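PDB 1Y7U: acyl-CoA hydrolase from Bacillus cereus, which binds coenzyme A and probably hydrolyses the thioester bond of long-chain fatty acyl-CoA, as a hot-dog-fold thioesterase that also binds calcium. Local coordinates for residues 13-22 / 49-59; 88-96 / 131-139. All blocks are in the same frame, centred on the assembly; numbering follows the deposited sequence.

Interaction 1: residues 13-22 / 49-59; sequences KTANESRVFK and VASISASRHSR
Ser-53 OG donates to Ser-18 O at 2.8 Å, and the C=O...donor angle of 164° sets the hydroxyl almost in line with the carbonyl, at the point where helix 49-58 and the 13-22 backbone come nearest. Beside it, Val-20 straddles the helix surface: its CG2 meets Ile-52 CG2 at 3.6 Å, the two side chains crossing near a right angle, while its CG1, placed anti to the backbone N, slides past Val-49 CG2. Next to Val-20, Arg-56 NH1 makes a weak bond to Arg-19 O at 3.0 Å. At the other end Lys-13, extended beyond CG, sets CD on one face of the His-57 ring, offset toward the rim, and brings NZ to His-57 O at 2.8 Å, 37° out of the carbonyl plane.

In the second shell, a water bonds Thr-14 O, Ser-18 OG and, in the plane of the ring, His-57 ND1, while His-57 NE2 is hydrogen-bonded to Pro-135 O. The main partner of the Arg-56 guanidinium is Glu-105 of the second subunit.

Strand 20-22 and the helix run nearly antiparallel (155°) with axes 8.5 Å apart: the outermost strand of this chain's sheet, beside the second subunit, seated against the long central helix of the hot-dog fold.

Interaction 2: residues 88-96 / 131-139; sequences VIWTGRTSM and PVPVPRVIP. With COA (coenzyme A), chain F.
Pro-131 packs its CB against Thr-94 CG2 at 3.4 Å, and its CG lies near the pyrophosphate of coenzyme A. Two residues on, the Pro-133 ring runs side by side with the Arg-93 side chain, and Pro-133 CA makes a C-H...O contact with Arg-93 O. That same oxygen takes the Val-134 N-H at 2.9 Å, nearly in line with its C=O (163°), so the 92-95 turn is tied to the passing chain. The Val-134 side chain, for its part, packs against selenomethionine Met-96, CG1 lying 3.9 Å from SE.

A water lies within bonding distance of Pro-135 O and Gly-92 O and, weakly, joins Thr-91 OG1. Further along, Val-137 N bonds weakly to Thr-91 OG1 (3.3 Å, N-H...O 142°), a hydroxyl placed between backbone N and carbonyl carbon (chi1 44°). Val-137 then turns CG2 to Val-88 CG1, 3.5 Å away, on the inner side where His-57 also packs.

The turn held in this way grips the ligand: Thr-94 N and Ser-95 N donate to O7A of the 3'-phosphate at 3.0 and 2.9 Å, respectively, Thr-94 N also bonds O8A, and Arg-93 N adds a weak bond to O7A. Ser-95 OG sits 2.7 Å from O7A with O3B also in reach of its proton. Backbone amides and the Ser-95 hydroxyl converging on one phosphate oxygen at a tight turn, with Arg-158 close by, form the coenzyme A 3'-phosphate site of this hot-dog thioesterase.

Interactions 1 and 2 share one end of the subunit, centres about 11 Å apart. They join directly where strands 12-14 and 136-138 pair in parallel, with Lys-13 N 2.7 Å from Arg-136 O, and through Ser-18 OG bonded to Val-88 N; both also draw on neighbouring strands 20-25 and 81-91 of the main sheet. His-57 of interaction 1 packs on Val-88, Val-134 and Val-137 of interaction 2. Each is partly buried: Val-20 and Ser-53, like Val-88 and Val-137, are buried, while Arg-93, Pro-133 and Arg-136 lie exposed. Interaction 1 sets helix against strand and reaches the second subunit; interaction 2 packs a proline-rich passage on a strand-turn-strand beside the ligand, with no other protein chain touching it.

Interaction 1: residues 13-22 / 49-59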
loop_
_atom_site.group_PDB
_atom_site.type_symbol
_atom_site.label_atom_id
_atom_site.label_comp_id
_atom_site.label_asym_id
_atom_site.label_seq_id
_atom_site.Cartn_x
_atom_site.Cartn_y
_atom_site.Cartn_z
ATOM N N LYS A 13 -32.714 -15.324 6.193
ATOM C CA LYS A 13 -31.398 -15.969 6.140
ATOM C C LYS A 13 -30.747 -16.244 7.478
ATOM O O LYS A 13 -30.797 -15.433 8.395
ATOM C CB LYS A 13 -30.422 -15.127 5.316
ATOM C CG LYS A 13 -30.610 -15.195 3.817
ATOM C CD LYS A 13 -29.615 -14.286 3.136
ATOM C CE LYS A 13 -29.630 -14.483 1.643
ATOM N NZ LYS A 13 -28.614 -13.636 0.980
ATOM N N THR A 14 -30.103 -17.396 7.563
ATOM C CA THR A 14 -29.407 -17.810 8.763
ATOM C C THR A 14 -28.186 -16.904 8.997
ATOM O O THR A 14 -27.530 -16.484 8.052
ATOM C CB THR A 14 -28.984 -19.279 8.600
ATOM O OG1 THR A 14 -29.502 -20.039 9.691
ATOM C CG2 THR A 14 -27.479 -19.419 8.546
ATOM N N ALA A 15 -27.882 -16.586 10.248
ATOM C CA ALA A 15 -26.732 -15.725 10.528
ATOM C C ALA A 15 -25.485 -16.242 9.826
ATOM O O ALA A 15 -24.704 -15.473 9.266
ATOM C CB ALA A 15 -26.477 -15.648 12.026
ATOM N N ASN A 16 -25.314 -17.555 9.855
ATOM C CA ASN A 16 -24.162 -18.203 9.243
ATOM C C ASN A 16 -24.070 -18.025 7.725
ATOM O O ASN A 16 -23.025 -18.283 7.128
ATOM C CB ASN A 16 -24.160 -19.687 9.616
ATOM C CG ASN A 16 -22.960 -20.425 9.070
ATOM O OD1 ASN A 16 -23.068 -21.150 8.081
ATOM N ND2 ASN A 16 -21.802 -20.242 9.704
ATOM N N GLU A 17 -25.160 -17.575 7.107
ATOM C CA GLU A 17 -25.191 -17.342 5.662
ATOM C C GLU A 17 -24.241 -16.199 5.348
ATOM O O GLU A 17 -23.722 -16.107 4.244
ATOM C CB GLU A 17 -26.581 -16.899 5.197
ATOM C CG GLU A 17 -27.753 -17.733 5.663
ATOM C CD GLU A 17 -28.136 -18.815 4.689
ATOM O OE1 GLU A 17 -29.261 -19.347 4.828
ATOM O OE2 GLU A 17 -27.318 -19.134 3.798
ATOM N N SER A 18 -24.030 -15.322 6.326
ATOM C CA SER A 18 -23.179 -14.155 6.132
ATOM C C SER A 18 -21.869 -14.161 6.899
ATOM O O SER A 18 -21.170 -13.154 6.931
ATOM C CB SER A 18 -23.950 -12.894 6.506
ATOM O OG SER A 18 -24.290 -12.925 7.878
ATOM N N ARG A 19 -21.534 -15.282 7.517
ATOM C CA ARG A 19 -20.297 -15.364 8.282
ATOM C C ARG A 19 -19.085 -15.116 7.361
ATOM O O ARG A 19 -19.061 -15.564 6.214
ATOM C CB ARG A 19 -20.220 -16.732 8.980
ATOM C CG ARG A 19 -19.076 -16.884 9.957
ATOM C CD ARG A 19 -19.261 -18.085 10.887
ATOM N NE ARG A 19 -19.903 -17.720 12.155
ATOM C CZ ARG A 19 -21.215 -17.766 12.402
ATOM N NH1 ARG A 19 -22.066 -18.173 11.468
ATOM N NH2 ARG A 19 -21.684 -17.387 13.587
ATOM N N VAL A 20 -18.100 -14.373 7.867
ATOM C CA VAL A 20 -16.889 -14.048 7.115
ATOM C C VAL A 20 -15.647 -14.209 7.995
ATOM O O VAL A 20 -15.561 -13.613 9.071
ATOM C CB VAL A 20 -16.919 -12.589 6.615
ATOM C CG1 VAL A 20 -15.586 -12.226 6.004
ATOM C CG2 VAL A 20 -18.015 -12.401 5.595
ATOM N N PHE A 21 -14.687 -15.014 7.552
ATOM C CA PHE A 21 -13.467 -15.200 8.325
ATOM C C PHE A 21 -12.278 -14.575 7.626
ATOM O O PHE A 21 -12.179 -14.598 6.402
ATOM C CB PHE A 21 -13.130 -16.675 8.520
ATOM C CG PHE A 21 -14.067 -17.406 9.411
ATOM C CD1 PHE A 21 -15.158 -18.083 8.885
ATOM C CD2 PHE A 21 -13.847 -17.444 10.781
ATOM C CE1 PHE A 21 -16.017 -18.790 9.709
ATOM C CE2 PHE A 21 -14.703 -18.150 11.621
ATOM C CZ PHE A 21 -15.790 -18.824 11.083
ATOM N N LYS A 22 -11.361 -14.037 8.416
ATOM C CA LYS A 22 -10.155 -13.461 7.864
ATOM C C LYS A 22 -9.057 -13.481 8.893
ATOM O O LYS A 22 -9.170 -12.836 9.926
ATOM C CB LYS A 22 -10.383 -12.024 7.434
ATOM C CG LYS A 22 -9.170 -11.392 6.777
ATOM C CD LYS A 22 -9.399 -9.909 6.652
ATOM C CE LYS A 22 -8.443 -9.258 5.685
ATOM N NZ LYS A 22 -8.779 -7.813 5.581
ATOM N N VAL A 49 -14.329 -6.533 6.892
ATOM C CA VAL A 49 -14.844 -7.877 6.959
ATOM C C VAL A 49 -16.364 -7.856 7.199
ATOM O O VAL A 49 -17.094 -8.732 6.739
ATOM C CB VAL A 49 -14.079 -8.632 8.063
ATOM C CG1 VAL A 49 -14.876 -8.662 9.347
ATOM C CG2 VAL A 49 -13.701 -10.006 7.577
ATOM N N ALA A 50 -16.837 -6.831 7.897
ATOM C CA ALA A 50 -18.260 -6.680 8.186
ATOM C C ALA A 50 -19.052 -6.216 6.962
ATOM O O ALA A 50 -20.205 -6.601 6.773
ATOM C CB ALA A 50 -18.441 -5.695 9.305
ATOM N N SER A 51 -18.441 -5.365 6.146
ATOM C CA SER A 51 -19.100 -4.879 4.947
ATOM C C SER A 51 -19.321 -6.062 4.011
ATOM O O SER A 51 -20.256 -6.066 3.212
ATOM C CB SER A 51 -18.245 -3.821 4.248
ATOM O OG SER A 51 -17.209 -4.404 3.474
ATOM N N ILE A 52 -18.454 -7.064 4.105
ATOM C CA ILE A 52 -18.594 -8.242 3.264
ATOM C C ILE A 52 -19.785 -9.042 3.769
ATOM O O ILE A 52 -20.582 -9.537 2.978
ATOM C CB ILE A 52 -17.322 -9.118 3.289
ATOM C CG1 ILE A 52 -16.166 -8.368 2.619
ATOM C CG2 ILE A 52 -17.578 -10.437 2.574
ATOM C CD1 ILE A 52 -14.850 -9.098 2.660
ATOM N N SER A 53 -19.912 -9.163 5.088
ATOM C CA SER A 53 -21.040 -9.885 5.670
ATOM C C SER A 53 -22.323 -9.177 5.254
ATOM O O SER A 53 -23.306 -9.807 4.882
ATOM C CB SER A 53 -20.956 -9.904 7.199
ATOM O OG SER A 53 -19.941 -10.780 7.662
ATOM N N ALA A 54 -22.306 -7.856 5.316
ATOM C CA ALA A 54 -23.468 -7.081 4.948
ATOM C C ALA A 54 -23.920 -7.398 3.527
ATOM O O ALA A 54 -25.098 -7.632 3.293
ATOM C CB ALA A 54 -23.167 -5.597 5.084
ATOM N N SER A 55 -22.997 -7.420 2.573
ATOM C CA SER A 55 -23.397 -7.694 1.202
ATOM C C SER A 55 -23.734 -9.160 0.944
ATOM O O SER A 55 -24.545 -9.464 0.070
ATOM C CB SER A 55 -22.329 -7.208 0.233
ATOM O OG SER A 55 -21.076 -7.733 0.586
ATOM N N ARG A 56 -23.130 -10.075 1.689
ATOM C CA ARG A 56 -23.455 -11.482 1.497
ATOM C C ARG A 56 -24.909 -11.722 1.898
ATOM O O ARG A 56 -25.649 -12.434 1.220
ATOM C CB ARG A 56 -22.542 -12.377 2.333
ATOM C CG ARG A 56 -21.335 -12.864 1.579
ATOM C CD ARG A 56 -20.519 -13.848 2.389
ATOM N NE ARG A 56 -19.408 -14.358 1.592
ATOM C CZ ARG A 56 -18.392 -15.074 2.069
ATOM N NH1 ARG A 56 -18.330 -15.375 3.360
ATOM N NH2 ARG A 56 -17.432 -15.486 1.246
ATOM N N HIS A 57 -25.316 -11.110 3.001
ATOM C CA HIS A 57 -26.670 -11.260 3.511
ATOM C C HIS A 57 -27.666 -10.538 2.624
ATOM O O HIS A 57 -28.651 -11.121 2.180
ATOM C CB HIS A 57 -26.749 -10.697 4.933
ATOM C CG HIS A 57 -28.115 -10.766 5.552
ATOM N ND1 HIS A 57 -28.494 -11.775 6.411
ATOM C CD2 HIS A 57 -29.176 -9.926 5.465
ATOM C CE1 HIS A 57 -29.727 -11.551 6.832
ATOM N NE2 HIS A 57 -30.164 -10.435 6.273
ATOM N N SER A 58 -27.396 -9.270 2.356
ATOM C CA SER A 58 -28.291 -8.448 1.555
ATOM C C SER A 58 -28.178 -8.620 0.048
ATOM O O SER A 58 -29.116 -8.297 -0.680
ATOM C CB SER A 58 -28.047 -6.985 1.868
ATOM O OG SER A 58 -26.783 -6.620 1.362
ATOM N N ARG A 59 -27.033 -9.104 -0.422
ATOM C CA ARG A 59 -26.807 -9.269 -1.854
ATOM C C ARG A 59 -27.029 -7.899 -2.489
ATOM O O ARG A 59 -27.394 -7.794 -3.656
ATOM C CB ARG A 59 -27.787 -10.280 -2.450
ATOM C CG ARG A 59 -27.928 -11.563 -1.654
ATOM C CD ARG A 59 -27.073 -12.711 -2.177
ATOM N NE ARG A 59 -25.642 -12.461 -2.066
ATOM C CZ ARG A 59 -24.758 -13.364 -1.646
ATOM N NH1 ARG A 59 -25.161 -14.577 -1.285
ATOM N NH2 ARG A 59 -23.466 -13.062 -1.607
HETATM O O HOH W 1 -27.017 -13.744 7.308
HETATM O O HOH W 2 -15.525 -16.568 5.022
#

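Interaction 2: residues 88-96 / 131-139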
loop_
_atom_site.group_PDB
_atom_site.type_symbol
_atom_site.label_atom_id
_atom_site.label_comp_id
_atom_site.label_asym_id
_atom_site.label_seq_id
_atom_site.Cartn_x
_atom_site.Cartn_y
_atom_site.Cartn_z
ATOM N N VAL A 88 -24.021 -11.148 10.334
ATOM C CA VAL A 88 -25.156 -10.294 10.621
ATOM C C VAL A 88 -25.961 -10.983 11.720
ATOM O O VAL A 88 -26.155 -12.193 11.655
ATOM C CB VAL A 88 -26.026 -10.169 9.361
ATOM C CG1 VAL A 88 -27.232 -9.301 9.628
ATOM C CG2 VAL A 88 -25.196 -9.609 8.233
ATOM N N ILE A 89 -26.402 -10.255 12.741
ATOM C CA ILE A 89 -27.214 -10.893 13.774
ATOM C C ILE A 89 -28.544 -10.213 13.948
ATOM O O ILE A 89 -29.522 -10.860 14.296
ATOM C CB ILE A 89 -26.593 -10.892 15.167
ATOM C CG1 ILE A 89 -25.459 -9.887 15.214
ATOM C CG2 ILE A 89 -26.241 -12.315 15.588
ATOM C CD1 ILE A 89 -25.293 -9.295 16.557
ATOM N N TRP A 90 -28.589 -8.907 13.732
ATOM C CA TRP A 90 -29.833 -8.179 13.887
ATOM C C TRP A 90 -30.141 -7.453 12.597
ATOM O O TRP A 90 -29.237 -6.958 11.940
ATOM C CB TRP A 90 -29.700 -7.175 15.029
ATOM C CG TRP A 90 -30.913 -6.309 15.249
ATOM C CD1 TRP A 90 -31.918 -6.512 16.156
ATOM C CD2 TRP A 90 -31.243 -5.102 14.552
ATOM N NE1 TRP A 90 -32.845 -5.504 16.066
ATOM C CE2 TRP A 90 -32.456 -4.627 15.090
ATOM C CE3 TRP A 90 -30.630 -4.379 13.525
ATOM C CZ2 TRP A 90 -33.069 -3.461 14.635
ATOM C CZ3 TRP A 90 -31.241 -3.217 13.072
ATOM C CH2 TRP A 90 -32.450 -2.771 13.628
ATOM N N THR A 91 -31.412 -7.399 12.223
ATOM C CA THR A 91 -31.791 -6.681 11.014
ATOM C C THR A 91 -32.988 -5.801 11.235
ATOM O O THR A 91 -33.887 -6.135 12.001
ATOM C CB THR A 91 -32.134 -7.608 9.826
ATOM O OG1 THR A 91 -32.963 -8.695 10.266
ATOM C CG2 THR A 91 -30.870 -8.111 9.174
ATOM N N GLY A 92 -32.973 -4.660 10.562
ATOM C CA GLY A 92 -34.076 -3.729 10.630
ATOM C C GLY A 92 -34.810 -4.019 9.345
ATOM O O GLY A 92 -34.845 -5.162 8.905
ATOM N N ARG A 93 -35.387 -3.008 8.724
ATOM C CA ARG A 93 -36.089 -3.240 7.478
ATOM C C ARG A 93 -35.093 -3.042 6.353
ATOM O O ARG A 93 -35.038 -3.798 5.377
ATOM C CB ARG A 93 -37.221 -2.236 7.322
ATOM C CG ARG A 93 -37.862 -2.281 5.968
ATOM C CD ARG A 93 -38.710 -1.062 5.732
ATOM N NE ARG A 93 -39.044 -0.947 4.318
ATOM C CZ ARG A 93 -38.596 0.019 3.523
ATOM N NH1 ARG A 93 -37.798 0.965 4.006
ATOM N NH2 ARG A 93 -38.938 0.026 2.242
ATOM N N THR A 94 -34.283 -2.014 6.533
ATOM C CA THR A 94 -33.303 -1.622 5.553
ATOM C C THR A 94 -31.858 -1.755 6.027
ATOM O O THR A 94 -30.937 -1.802 5.215
ATOM C CB THR A 94 -33.603 -0.171 5.138
ATOM O OG1 THR A 94 -34.011 -0.148 3.766
ATOM C CG2 THR A 94 -32.411 0.727 5.364
ATOM N N SER A 95 -31.657 -1.820 7.338
ATOM C CA SER A 95 -30.313 -1.920 7.894
ATOM C C SER A 95 -30.055 -3.252 8.564
ATOM O O SER A 95 -30.971 -4.032 8.791
ATOM C CB SER A 95 -30.092 -0.815 8.917
ATOM O OG SER A 95 -30.986 -0.972 10.003
HETATM N N MSE A 96 -28.794 -3.497 8.893
HETATM C CA MSE A 96 -28.410 -4.736 9.547
HETATM C C MSE A 96 -27.221 -4.498 10.465
HETATM O O MSE A 96 -26.366 -3.662 10.180
HETATM C CB MSE A 96 -28.079 -5.779 8.487
HETATM C CG MSE A 96 -27.264 -5.211 7.355
HETATM SE SE MSE A 96 -27.559 -6.115 5.681
HETATM C CE MSE A 96 -26.956 -7.835 6.231
ATOM N N PRO A 131 -32.580 3.640 0.628
ATOM C CA PRO A 131 -32.479 2.434 1.451
ATOM C C PRO A 131 -33.377 1.361 0.845
ATOM O O PRO A 131 -34.432 1.666 0.294
ATOM C CB PRO A 131 -32.950 2.919 2.810
ATOM C CG PRO A 131 -32.373 4.304 2.854
ATOM C CD PRO A 131 -32.725 4.840 1.471
ATOM N N VAL A 132 -32.950 0.109 0.938
ATOM C CA VAL A 132 -33.700 -0.993 0.358
ATOM C C VAL A 132 -33.893 -2.165 1.318
ATOM O O VAL A 132 -32.964 -2.573 2.011
ATOM C CB VAL A 132 -32.984 -1.495 -0.921
ATOM C CG1 VAL A 132 -33.487 -2.874 -1.319
ATOM C CG2 VAL A 132 -33.216 -0.512 -2.038
ATOM N N PRO A 133 -35.108 -2.729 1.360
ATOM C CA PRO A 133 -35.372 -3.860 2.254
ATOM C C PRO A 133 -34.286 -4.942 2.202
ATOM O O PRO A 133 -33.674 -5.198 1.164
ATOM C CB PRO A 133 -36.745 -4.357 1.792
ATOM C CG PRO A 133 -36.855 -3.845 0.375
ATOM C CD PRO A 133 -36.262 -2.475 0.485
ATOM N N VAL A 134 -34.073 -5.573 3.350
ATOM C CA VAL A 134 -33.052 -6.595 3.530
ATOM C C VAL A 134 -33.637 -7.845 4.183
ATOM O O VAL A 134 -34.521 -7.755 5.022
ATOM C CB VAL A 134 -31.933 -6.021 4.430
ATOM C CG1 VAL A 134 -31.275 -7.124 5.240
ATOM C CG2 VAL A 134 -30.923 -5.289 3.578
ATOM N N PRO A 135 -33.135 -9.031 3.819
ATOM C CA PRO A 135 -33.654 -10.267 4.414
ATOM C C PRO A 135 -33.655 -10.199 5.940
ATOM O O PRO A 135 -33.059 -9.304 6.526
ATOM C CB PRO A 135 -32.691 -11.331 3.890
ATOM C CG PRO A 135 -32.297 -10.794 2.560
ATOM C CD PRO A 135 -32.064 -9.324 2.856
ATOM N N ARG A 136 -34.335 -11.141 6.580
ATOM C CA ARG A 136 -34.382 -11.170 8.032
ATOM C C ARG A 136 -33.295 -12.147 8.442
ATOM O O ARG A 136 -32.972 -13.053 7.682
ATOM C CB ARG A 136 -35.754 -11.660 8.510
ATOM C CG ARG A 136 -35.953 -11.596 10.020
ATOM C CD ARG A 136 -37.352 -12.058 10.438
ATOM N NE ARG A 136 -37.517 -12.095 11.895
ATOM C CZ ARG A 136 -37.485 -11.028 12.694
ATOM N NH1 ARG A 136 -37.298 -9.815 12.191
ATOM N NH2 ARG A 136 -37.631 -11.176 14.005
ATOM N N VAL A 137 -32.708 -11.958 9.618
ATOM C CA VAL A 137 -31.665 -12.870 10.072
ATOM C C VAL A 137 -32.304 -13.882 10.994
ATOM O O VAL A 137 -33.281 -13.578 11.670
ATOM C CB VAL A 137 -30.576 -12.176 10.921
ATOM C CG1 VAL A 137 -29.353 -13.054 11.008
ATOM C CG2 VAL A 137 -30.228 -10.853 10.355
ATOM N N ILE A 138 -31.759 -15.087 11.023
ATOM C CA ILE A 138 -32.269 -16.087 11.931
ATOM C C ILE A 138 -31.082 -16.754 12.615
ATOM O O ILE A 138 -30.301 -17.480 11.997
ATOM C CB ILE A 138 -33.213 -17.130 11.228
ATOM C CG1 ILE A 138 -32.748 -18.554 11.537
ATOM C CG2 ILE A 138 -33.325 -16.840 9.744
ATOM C CD1 ILE A 138 -33.621 -19.642 10.925
ATOM N N PRO A 139 -30.903 -16.455 13.904
ATOM C CA PRO A 139 -29.847 -16.960 14.787
ATOM C C PRO A 139 -30.031 -18.451 15.063
ATOM O O PRO A 139 -31.105 -18.863 15.479
ATOM C CB PRO A 139 -30.045 -16.137 16.052
ATOM C CG PRO A 139 -30.649 -14.833 15.530
ATOM C CD PRO A 139 -31.629 -15.337 14.532
HETATM N N1A COA F . -26.652 4.349 13.153
HETATM C C2A COA F . -27.282 3.168 12.966
HETATM N N3A COA F . -28.253 3.055 12.021
HETATM C C4A COA F . -28.586 4.094 11.283
HETATM C C5A COA F . -27.936 5.267 11.434
HETATM C C6A COA F . -26.945 5.419 12.381
HETATM N N6A COA F . -26.074 6.426 12.368
HETATM N N7A COA F . -28.466 6.098 10.578
HETATM C C8A COA F . -29.389 5.484 9.881
HETATM N N9A COA F . -29.501 4.244 10.317
HETATM C C1B COA F . -30.378 3.239 9.707
HETATM C C2B COA F . -31.656 2.954 10.453
HETATM O O2B COA F . -31.418 1.827 11.250
HETATM C C3B COA F . -32.690 2.639 9.396
HETATM O O3B COA F . -32.890 1.295 9.564
HETATM P P3B COA F . -34.105 0.424 9.292
HETATM O O7A COA F . -33.620 -0.874 9.280
HETATM O O8A COA F . -34.848 0.584 8.125
HETATM O O9A COA F . -34.970 0.461 10.366
HETATM C C4B COA F . -31.913 2.870 8.132
HETATM O O4B COA F . -30.883 3.714 8.504
HETATM C C5B COA F . -32.663 3.560 7.041
HETATM O O5B COA F . -32.409 4.937 7.118
HETATM P P1A COA F . -33.316 6.054 6.436
HETATM O O1A COA F . -33.917 6.954 7.424
HETATM O O2A COA F . -34.400 5.454 5.663
HETATM O O3A COA F . -32.385 6.978 5.545
HETATM P P2A COA F . -30.981 7.636 5.881
HETATM O O4A COA F . -30.907 8.244 7.216
HETATM O O5A COA F . -30.789 8.643 4.870
HETATM O O6A COA F . -29.880 6.508 5.722
HETATM C CBP COA F . -27.565 7.261 6.082
HETATM C CCP COA F . -28.595 6.633 5.151
HETATM C CDP COA F . -28.163 8.239 7.060
HETATM C CEP COA F . -26.886 6.182 6.885
HETATM C CAP COA F . -26.691 8.215 5.268
HETATM O OAP COA F . -26.922 9.553 5.638
HETATM C C9P COA F . -25.366 7.890 4.664
HETATM O O9P COA F . -25.300 7.597 3.319
HETATM N N8P COA F . -24.310 7.889 5.413
HETATM C C7P COA F . -23.234 6.978 5.196
HETATM C C6P COA F . -22.850 6.719 3.753
HETATM C C5P COA F . -21.416 6.335 3.584
HETATM O O5P COA F . -20.831 6.547 2.502
HETATM N N4P COA F . -20.842 5.786 4.620
HETATM C C3P COA F . -19.439 5.857 4.796
HETATM C C2P COA F . -19.083 7.219 5.312
HETATM S S1P COA F . -18.211 8.154 4.105
HETATM O O HOH W 3 -34.637 -7.473 8.108
#